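Local coordinates for possible thiamine biosynthesis enzyme (Candida albicans, PDB 2X7P), which probably binds a small solute between two lobes, as periplasmic binding proteins of the SsuA/TauA family do, with a possible link to thiamine biosynthesis, at residues S97-A102 / S201-A206; Q150-F155 / D166-S171; Q228-Y233 / V262-R267. The protein carries 1 engineered substitution. All blocks are in the same frame, centred on the assembly; numbering follows the deposited sequence.

Contact 1 (S97-A102 / S201-A206). With AE3 (2-(2-ethoxyethoxy)ethanol), chain F; CO2 (carbon dioxide), chain L.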
loop_
_atom_site.group_PDB
_atom_site.type_symbol
_atom_site.label_atom_id
_atom_site.label_comp_id
_atom_site.label_asym_id
_atom_site.label_seq_id
_atom_site.Cartn_x
_atom_site.Cartn_y
_atom_site.Cartn_z
ATOM N N SER A 97 -4.444 9.256 3.520
ATOM C CA SER A 97 -3.120 9.714 3.923
ATOM C C SER A 97 -2.025 8.904 3.233
ATOM O O SER A 97 -2.221 7.730 2.919
ATOM C CB SER A 97 -2.965 9.639 5.444
ATOM O OG SER A 97 -3.205 8.325 5.917
ATOM N N PRO A 98 -0.865 9.534 2.995
ATOM C CA PRO A 98 0.255 8.889 2.302
ATOM C C PRO A 98 1.009 7.918 3.204
ATOM O O PRO A 98 0.790 7.896 4.415
ATOM C CB PRO A 98 1.159 10.068 1.944
ATOM C CG PRO A 98 0.902 11.062 3.019
ATOM C CD PRO A 98 -0.556 10.927 3.364
ATOM N N LEU A 99 1.893 7.122 2.609
ATOM C CA LEU A 99 2.710 6.184 3.367
ATOM C C LEU A 99 4.051 6.824 3.700
ATOM O O LEU A 99 4.658 7.482 2.856
ATOM C CB LEU A 99 2.926 4.896 2.569
ATOM C CG LEU A 99 3.403 3.681 3.368
ATOM C CD1 LEU A 99 2.308 3.208 4.309
ATOM C CD2 LEU A 99 3.835 2.556 2.441
ATOM N N LEU A 100 4.510 6.630 4.931
ATOM C CA LEU A 100 5.775 7.207 5.370
ATOM C C LEU A 100 6.925 6.219 5.215
ATOM O O LEU A 100 6.987 5.208 5.915
ATOM C CB LEU A 100 5.678 7.678 6.823
ATOM C CG LEU A 100 6.942 8.307 7.415
ATOM C CD1 LEU A 100 7.393 9.496 6.579
ATOM C CD2 LEU A 100 6.709 8.721 8.859
ATOM N N TRP A 101 7.832 6.517 4.290
ATOM C CA TRP A 101 9.003 5.680 4.064
ATOM C C TRP A 101 10.213 6.225 4.811
ATOM O O TRP A 101 10.529 7.410 4.721
ATOM C CB TRP A 101 9.311 5.577 2.568
ATOM C CG TRP A 101 8.331 4.737 1.804
ATOM C CD1 TRP A 101 7.075 5.096 1.411
ATOM C CD2 TRP A 101 8.532 3.399 1.333
ATOM N NE1 TRP A 101 6.479 4.063 0.729
ATOM C CE2 TRP A 101 7.353 3.009 0.667
ATOM C CE3 TRP A 101 9.593 2.492 1.412
ATOM C CZ2 TRP A 101 7.206 1.752 0.083
ATOM C CZ3 TRP A 101 9.445 1.245 0.832
ATOM C CH2 TRP A 101 8.261 0.886 0.177
ATOM N N ALA A 102 10.887 5.352 5.551
ATOM C CA ALA A 102 12.076 5.740 6.297
ATOM C C ALA A 102 13.343 5.271 5.589
ATOM O O ALA A 102 13.438 4.121 5.163
ATOM C CB ALA A 102 12.018 5.184 7.712
ATOM N N SER A 201 -1.813 8.686 -2.245
ATOM C CA SER A 201 -2.453 8.036 -1.108
ATOM C C SER A 201 -1.949 6.601 -1.010
ATOM O O SER A 201 -1.688 5.959 -2.026
ATOM C CB SER A 201 -3.975 8.063 -1.254
ATOM O OG SER A 201 -4.461 9.393 -1.276
ATOM N N SER A 202 -1.820 6.100 0.214
ATOM C CA SER A 202 -1.146 4.826 0.455
ATOM C C SER A 202 -1.922 3.577 0.019
ATOM O O SER A 202 -1.378 2.724 -0.680
ATOM C CB SER A 202 -0.737 4.711 1.927
ATOM O OG SER A 202 -1.843 4.920 2.784
ATOM N N TRP A 203 -3.181 3.467 0.432
ATOM C CA TRP A 203 -3.955 2.249 0.183
ATOM C C TRP A 203 -5.186 2.474 -0.693
ATOM O O TRP A 203 -5.818 3.528 -0.635
ATOM C CB TRP A 203 -4.378 1.608 1.507
ATOM C CG TRP A 203 -3.230 1.149 2.346
ATOM C CD1 TRP A 203 -2.348 1.936 3.026
ATOM C CD2 TRP A 203 -2.845 -0.205 2.609
ATOM N NE1 TRP A 203 -1.432 1.157 3.690
ATOM C CE2 TRP A 203 -1.716 -0.162 3.451
ATOM C CE3 TRP A 203 -3.343 -1.450 2.212
ATOM C CZ2 TRP A 203 -1.079 -1.315 3.903
ATOM C CZ3 TRP A 203 -2.708 -2.593 2.662
ATOM C CH2 TRP A 203 -1.588 -2.517 3.498
ATOM N N VAL A 204 -5.525 1.467 -1.494
ATOM C CA VAL A 204 -6.712 1.515 -2.344
ATOM C C VAL A 204 -7.438 0.173 -2.381
ATOM O O VAL A 204 -6.896 -0.852 -1.967
ATOM C CB VAL A 204 -6.367 1.915 -3.792
ATOM C CG1 VAL A 204 -5.839 3.339 -3.845
ATOM C CG2 VAL A 204 -5.364 0.939 -4.388
ATOM N N VAL A 205 -8.668 0.191 -2.886
ATOM C CA VAL A 205 -9.457 -1.024 -3.051
ATOM C C VAL A 205 -9.493 -1.425 -4.520
ATOM O O VAL A 205 -9.805 -0.608 -5.385
ATOM C CB VAL A 205 -10.898 -0.828 -2.551
ATOM C CG1 VAL A 205 -11.709 -2.101 -2.754
ATOM C CG2 VAL A 205 -10.900 -0.415 -1.087
ATOM N N ALA A 206 -9.177 -2.685 -4.802
ATOM C CA ALA A 206 -9.119 -3.163 -6.179
ATOM C C ALA A 206 -9.891 -4.466 -6.377
ATOM O O ALA A 206 -10.212 -5.164 -5.417
ATOM C CB ALA A 206 -7.672 -3.332 -6.620
HETATM C C1 AE3 F . 3.647 -4.350 -0.135
HETATM C C2 AE3 F . 2.447 -4.372 0.805
HETATM O O2 AE3 F . 2.818 -3.877 2.090
HETATM C C3 AE3 F . 1.667 -3.743 2.920
HETATM C C4 AE3 F . 2.044 -3.324 4.336
HETATM O O3 AE3 F . 2.856 -2.154 4.314
HETATM C C5 AE3 F . 2.149 -1.025 4.823
HETATM C C6 AE3 F . 2.549 -0.754 6.266
HETATM O O4 AE3 F . 3.932 -1.068 6.450
HETATM C C CO2 L . 7.569 -1.947 2.312
HETATM O O1 CO2 L . 7.459 -1.361 3.379
HETATM O O2 CO2 L . 7.679 -2.534 1.244
#
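Ser97 and Ser202 make the polar part of this contact, and Leu99 adds an apolar layer beside it. The carbonyl O of Ser97 accepts two bonds from one residue. Ser202 N lies 3.2 Å from Ser97 O. Ser202 OG comes closer, 2.8 Å from the same Ser97 O. The hydroxyl approaches with a C=O...OG angle of 159°, straighter than the backbone donor at 133°. With OG lying between the backbone N and the carbonyl carbon of its own residue (chi1 54°), Ser202 can offer both donors to one oxygen, which limits the freedom of that carbonyl to turn.

Leu99 can be followed outward. Its CB sits 3.7 Å from Ser202 CB, while Ser202 CB also comes within 3.6 Å of Leu99 N. The trans first torsion carries the chain on past the serine, and CD1 is still 4.1 Å from Ser202 CB when it approaches the indole, 4.3 Å from Trp203 NE1. Leu73 also packs against this side chain. The far end of the same indole reaches bound 2-(2-ethoxyethoxy)ethanol, Trp203 CZ2 standing 3.4 Å from its C5 near the ring plane, and Trp101 CH2 is 3.6 Å from the carbon of a carbon dioxide molecule.

Segment 97-102 leaves strand 88-95 of one sheet for strand 100-106 of the other, and 201-206 returns to strand 203-208 of the first. Two such crossovers bonded side by side, next to small molecules, are consistent with the two-stranded interlobe hinge of a type 2 periplasmic binding protein fold.

Contact 2 (Q150-F155 / D166-S171)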
loop_
_atom_site.group_PDB
_atom_site.type_symbol
_atom_site.label_atom_id
_atom_site.label_comp_id
_atom_site.label_asym_id
_atom_site.label_seq_id
_atom_site.Cartn_x
_atom_site.Cartn_y
_atom_site.Cartn_z
ATOM N N GLN A 150 21.113 -2.621 -5.012
ATOM C CA GLN A 150 21.452 -3.927 -4.464
ATOM C C GLN A 150 20.179 -4.693 -4.120
ATOM O O GLN A 150 19.386 -4.248 -3.292
ATOM C CB GLN A 150 22.317 -3.770 -3.211
ATOM C CG GLN A 150 23.404 -2.712 -3.328
ATOM C CD GLN A 150 24.460 -3.065 -4.355
ATOM O OE1 GLN A 150 24.760 -4.238 -4.575
ATOM N NE2 GLN A 150 25.037 -2.049 -4.985
ATOM N N VAL A 151 19.985 -5.841 -4.759
ATOM C CA VAL A 151 18.801 -6.657 -4.512
ATOM C C VAL A 151 19.027 -7.607 -3.341
ATOM O O VAL A 151 19.799 -8.558 -3.444
ATOM C CB VAL A 151 18.409 -7.469 -5.760
ATOM C CG1 VAL A 151 17.181 -8.322 -5.477
ATOM C CG2 VAL A 151 18.160 -6.538 -6.937
ATOM N N LEU A 152 18.348 -7.344 -2.228
ATOM C CA LEU A 152 18.520 -8.142 -1.017
ATOM C C LEU A 152 17.320 -9.041 -0.723
ATOM O O LEU A 152 17.280 -9.712 0.307
ATOM C CB LEU A 152 18.815 -7.242 0.189
ATOM C CG LEU A 152 20.222 -6.645 0.298
ATOM C CD1 LEU A 152 21.281 -7.734 0.199
ATOM C CD2 LEU A 152 20.454 -5.568 -0.748
ATOM N N SER A 153 16.344 -9.041 -1.627
ATOM C CA SER A 153 15.188 -9.932 -1.530
ATOM C C SER A 153 14.191 -9.535 -0.439
ATOM O O SER A 153 13.039 -9.216 -0.733
ATOM C CB SER A 153 15.636 -11.385 -1.338
ATOM O OG SER A 153 14.522 -12.259 -1.274
ATOM N N ASN A 154 14.628 -9.564 0.818
ATOM C CA ASN A 154 13.734 -9.252 1.931
ATOM C C ASN A 154 14.253 -8.170 2.878
ATOM O O ASN A 154 15.383 -7.696 2.744
ATOM C CB ASN A 154 13.370 -10.522 2.712
ATOM C CG ASN A 154 14.589 -11.276 3.207
ATOM O OD1 ASN A 154 14.732 -12.474 2.961
ATOM N ND2 ASN A 154 15.476 -10.579 3.907
ATOM N N PHE A 155 13.412 -7.786 3.833
ATOM C CA PHE A 155 13.735 -6.727 4.783
ATOM C C PHE A 155 14.876 -7.117 5.720
ATOM O O PHE A 155 15.690 -6.276 6.103
ATOM C CB PHE A 155 12.489 -6.348 5.588
ATOM C CG PHE A 155 12.735 -5.309 6.644
ATOM C CD1 PHE A 155 13.418 -4.143 6.343
ATOM C CD2 PHE A 155 12.263 -5.489 7.933
ATOM C CE1 PHE A 155 13.641 -3.183 7.313
ATOM C CE2 PHE A 155 12.479 -4.533 8.907
ATOM C CZ PHE A 155 13.169 -3.378 8.597
ATOM N N ASP A 166 27.952 -10.511 7.313
ATOM C CA ASP A 166 28.311 -11.599 6.410
ATOM C C ASP A 166 27.071 -12.245 5.800
ATOM O O ASP A 166 26.015 -12.301 6.432
ATOM C CB ASP A 166 29.139 -12.653 7.147
ATOM C CG ASP A 166 30.447 -12.100 7.680
ATOM O OD1 ASP A 166 30.809 -10.963 7.309
ATOM O OD2 ASP A 166 31.115 -12.804 8.466
ATOM N N GLY A 167 27.206 -12.732 4.571
ATOM C CA GLY A 167 26.115 -13.412 3.899
ATOM C C GLY A 167 25.475 -12.584 2.803
ATOM O O GLY A 167 24.798 -13.120 1.926
ATOM N N VAL A 168 25.684 -11.273 2.854
ATOM C CA VAL A 168 25.119 -10.370 1.858
ATOM C C VAL A 168 26.125 -9.299 1.452
ATOM O O VAL A 168 27.080 -9.023 2.177
ATOM C CB VAL A 168 23.842 -9.679 2.378
ATOM C CG1 VAL A 168 22.758 -10.705 2.671
ATOM C CG2 VAL A 168 24.151 -8.852 3.617
ATOM N N GLU A 169 25.904 -8.700 0.286
ATOM C CA GLU A 169 26.745 -7.605 -0.182
ATOM C C GLU A 169 26.379 -6.320 0.550
ATOM O O GLU A 169 25.224 -6.116 0.921
ATOM C CB GLU A 169 26.588 -7.414 -1.692
ATOM C CG GLU A 169 27.006 -8.619 -2.519
ATOM C CD GLU A 169 28.494 -8.900 -2.434
ATOM O OE1 GLU A 169 29.252 -7.988 -2.039
ATOM O OE2 GLU A 169 28.907 -10.031 -2.766
ATOM N N GLY A 170 27.367 -5.457 0.759
ATOM C CA GLY A 170 27.152 -4.216 1.480
ATOM C C GLY A 170 26.363 -3.192 0.686
ATOM O O GLY A 170 26.302 -3.254 -0.540
ATOM N N SER A 171 25.752 -2.249 1.396
ATOM C CA SER A 171 25.021 -1.158 0.763
ATOM C C SER A 171 25.004 0.059 1.680
ATOM O O SER A 171 25.169 -0.066 2.893
ATOM C CB SER A 171 23.593 -1.585 0.419
ATOM O OG SER A 171 22.857 -1.895 1.587
#
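Gln150 and Glu169 carry flat groups into this contact, but those groups do not make it. The Gln150 amide has no close partner in 166-171 on either face or at its edge, and the Glu169 carboxylate leads away although its CB starts toward the partner. The ring of Phe155, at the start of helix 155-162, is likewise turned to other parts of the chain: it stacks with Trp176, meets Tyr184 and has a cation-pi partner in Arg159.

The two segments belong to a beta-alpha-beta crossover. Strand 148-151 passes into helix 155-162, and the chain returns through 166-171 to strand 173-177, which runs parallel to 148-151 with strand 120-123 between them. The contact joins the exit from the first strand to the approach to the second. No hydrogen bond crosses it, and the two segments together bury 185 Å².

At the strand end, the aliphatic part of Gln150 does the touching. Its CG is 3.9 Å from Ser171 CB and 4.1 Å from Gly170 O. The bend at chi2 (-66°) then turns the amide off this line. Ser171 OG is occupied elsewhere, by a hydrogen bond to Ser161 OG on the helix; Glu169 O is bonded to that same hydroxyl, so the returning loop is tied to the helix as well as packed on the strand exit.

Beyond the strand the backbone turns tightly, with Asn154 N 2.7 Å from Leu152 O, and Asn154 takes the N-cap position. Leu152 projects toward the loop, also touching Leu158 and Ser161, and crosses Val168 at about a right angle. One methyl makes that meeting: Leu152 CD1 lies 3.9 Å from Val168 CB and 4.1 Å from Val168 CG1.

Contact 3 (Q228-Y233 / V262-R267)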
loop_
_atom_site.group_PDB
_atom_site.type_symbol
_atom_site.label_atom_id
_atom_site.label_comp_id
_atom_site.label_asym_id
_atom_site.label_seq_id
_atom_site.Cartn_x
_atom_site.Cartn_y
_atom_site.Cartn_z
ATOM N N GLN A 228 -18.501 2.023 7.037
ATOM C CA GLN A 228 -18.972 2.000 8.417
ATOM C C GLN A 228 -17.874 1.519 9.361
ATOM O O GLN A 228 -17.770 1.985 10.495
ATOM C CB GLN A 228 -20.216 1.118 8.550
ATOM C CG GLN A 228 -21.425 1.642 7.791
ATOM O OE1 GLN A 228 -22.611 -0.245 8.662
ATOM N NE2 GLN A 228 -23.799 1.270 7.508
ATOM N N GLY A 229 -17.056 0.587 8.884
ATOM C CA GLY A 229 -15.929 0.100 9.657
ATOM C C GLY A 229 -14.946 1.220 9.936
ATOM O O GLY A 229 -14.389 1.317 11.029
ATOM N N ILE A 230 -14.741 2.073 8.938
ATOM C CA ILE A 230 -13.861 3.225 9.080
ATOM C C ILE A 230 -14.443 4.230 10.069
ATOM O O ILE A 230 -13.714 4.828 10.861
ATOM C CB ILE A 230 -13.616 3.918 7.726
ATOM C CG1 ILE A 230 -12.788 3.015 6.810
ATOM C CG2 ILE A 230 -12.919 5.254 7.927
ATOM C CD1 ILE A 230 -12.487 3.622 5.456
ATOM N N GLN A 231 -15.759 4.407 10.026
ATOM C CA GLN A 231 -16.433 5.309 10.950
ATOM C C GLN A 231 -16.289 4.815 12.385
ATOM O O GLN A 231 -16.042 5.601 13.299
ATOM C CB GLN A 231 -17.913 5.457 10.591
ATOM C CG GLN A 231 -18.673 6.406 11.507
ATOM C CD GLN A 231 -20.133 6.550 11.126
ATOM O OE1 GLN A 231 -20.579 6.010 10.113
ATOM N NE2 GLN A 231 -20.887 7.284 11.936
ATOM N N TYR A 232 -16.442 3.509 12.576
ATOM C CA TYR A 232 -16.299 2.915 13.899
ATOM C C TYR A 232 -14.876 3.102 14.409
ATOM O O TYR A 232 -14.662 3.378 15.589
ATOM C CB TYR A 232 -16.655 1.428 13.873
ATOM C CG TYR A 232 -16.727 0.801 15.248
ATOM C CD1 TYR A 232 -15.596 0.258 15.844
ATOM C CD2 TYR A 232 -17.924 0.757 15.951
ATOM C CE1 TYR A 232 -15.657 -0.312 17.103
ATOM C CE2 TYR A 232 -17.994 0.189 17.209
ATOM C CZ TYR A 232 -16.858 -0.344 17.780
ATOM O OH TYR A 232 -16.924 -0.911 19.031
ATOM N N TYR A 233 -13.906 2.950 13.512
ATOM C CA TYR A 233 -12.506 3.153 13.860
ATOM C C TYR A 233 -12.267 4.572 14.362
ATOM O O TYR A 233 -11.680 4.773 15.425
ATOM C CB TYR A 233 -11.600 2.868 12.659
ATOM C CG TYR A 233 -10.175 3.332 12.859
ATOM C CD1 TYR A 233 -9.786 4.616 12.498
ATOM C CD2 TYR A 233 -9.222 2.492 13.419
ATOM C CE1 TYR A 233 -8.487 5.048 12.685
ATOM C CE2 TYR A 233 -7.919 2.916 13.608
ATOM C CZ TYR A 233 -7.558 4.195 13.239
ATOM O OH TYR A 233 -6.264 4.624 13.425
ATOM N N VAL A 262 -2.467 8.387 10.397
ATOM C CA VAL A 262 -3.310 7.716 9.413
ATOM C C VAL A 262 -4.700 8.330 9.280
ATOM O O VAL A 262 -5.374 8.599 10.274
ATOM C CB VAL A 262 -3.452 6.214 9.726
ATOM C CG1 VAL A 262 -4.502 5.580 8.825
ATOM C CG2 VAL A 262 -2.112 5.516 9.566
ATOM N N GLU A 263 -5.116 8.548 8.038
ATOM C CA GLU A 263 -6.465 9.012 7.747
ATOM C C GLU A 263 -7.116 8.118 6.700
ATOM O O GLU A 263 -6.775 8.183 5.519
ATOM C CB GLU A 263 -6.450 10.458 7.249
ATOM C CG GLU A 263 -7.819 10.967 6.827
ATOM C CD GLU A 263 -7.763 12.322 6.152
ATOM O OE1 GLU A 263 -6.658 12.895 6.049
ATOM O OE2 GLU A 263 -8.827 12.814 5.722
ATOM N N PHE A 264 -8.047 7.278 7.136
ATOM C CA PHE A 264 -8.787 6.428 6.214
ATOM C C PHE A 264 -9.764 7.268 5.398
ATOM O O PHE A 264 -10.109 8.384 5.784
ATOM C CB PHE A 264 -9.536 5.330 6.971
ATOM C CG PHE A 264 -8.635 4.357 7.677
ATOM C CD1 PHE A 264 -8.120 3.260 7.008
ATOM C CD2 PHE A 264 -8.303 4.539 9.010
ATOM C CE1 PHE A 264 -7.290 2.362 7.653
ATOM C CE2 PHE A 264 -7.474 3.646 9.660
ATOM C CZ PHE A 264 -6.967 2.556 8.981
ATOM N N ASN A 265 -10.200 6.729 4.265
ATOM C CA ASN A 265 -11.148 7.426 3.406
ATOM C C ASN A 265 -12.582 7.261 3.901
ATOM O O ASN A 265 -13.278 6.323 3.515
ATOM C CB ASN A 265 -11.029 6.931 1.965
ATOM C CG ASN A 265 -11.978 7.644 1.023
ATOM O OD1 ASN A 265 -12.504 8.711 1.342
ATOM N ND2 ASN A 265 -12.199 7.060 -0.149
ATOM N N SER A 266 -13.016 8.181 4.756
ATOM C CA SER A 266 -14.358 8.126 5.324
ATOM C C SER A 266 -15.426 8.400 4.269
ATOM O O SER A 266 -16.621 8.278 4.537
ATOM C CB SER A 266 -14.494 9.123 6.476
ATOM O OG SER A 266 -14.274 10.450 6.030
ATOM N N ARG A 267 -14.988 8.767 3.070
ATOM C CA ARG A 267 -15.906 9.060 1.976
ATOM C C ARG A 267 -15.939 7.919 0.967
ATOM O O ARG A 267 -16.537 8.042 -0.100
ATOM C CB ARG A 267 -15.501 10.355 1.273
ATOM C CG ARG A 267 -15.323 11.539 2.206
ATOM C CD ARG A 267 -14.898 12.781 1.444
ATOM N NE ARG A 267 -14.719 13.925 2.332
ATOM C CZ ARG A 267 -15.713 14.687 2.773
ATOM N NH1 ARG A 267 -16.960 14.422 2.411
ATOM N NH2 ARG A 267 -15.463 15.709 3.580
HETATM O O HOH W 1 -6.360 7.436 12.724
#
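An edge-to-face aromatic pair packs helix 216-234 against the irregular segment 262-267, extended at 262-264 and turning at Asn265, which is itself backbone-bonded to Tyr94, Lys96 and Ser97. Phe264 presents its edge to one face of Tyr233: the planes meet at 75°, the centroids are 4.8 Å apart, and Phe264 CE2 stands 3.5 Å from Tyr233 CE1, displaced toward the rim of the tyrosine ring. One face of the phenylalanine is covered by Val262 CG1 of its own segment.

One turn back along the helix, Ile230 packs beside the root of Phe264. Its CG2 is 3.5 Å from Phe264 CB, while CG1, opposite the carbonyl carbon (chi1 -68°), directs CD1 to within 3.4 Å of Asn265 O.

Water supplies the polar link. Tyr233 OH donates to water 1 at 2.9 Å, in the plane of the ring, and that water donates to Val262 O, also at 2.9 Å.

The CB of Asn265 points away from the helix. Its OD1 accepts from Arg267 N in an Asx turn, and its ND2 bonds Thr93 O. The helix thus packs on a loop backbone-bonded to outer strand 88-95, as expected in an alpha/beta lobe of a periplasmic binding protein.

Contacts 1 and 3 are buried, whereas contact 2 is only partly so, and its centre is about 23 Å from the centre of the chain. Contact 1 bridges the two sheets through serine hydrogen bonds; contact 2 shares the sheet of strand 100-106, at one of its two outer strands, 148-151, and relies on van der Waals packing. Contact 3 combines an aromatic pair with one water bridge at the edge of the other sheet. Contacts 1 and 3 touch directly, Ser97 OG lying 2.9 Å from Glu263 N in a probable hydrogen bond, so the probable hinge meets the segment beside strand 88-95. Contacts 2 and 3 lie on opposite sides of the chain's centre.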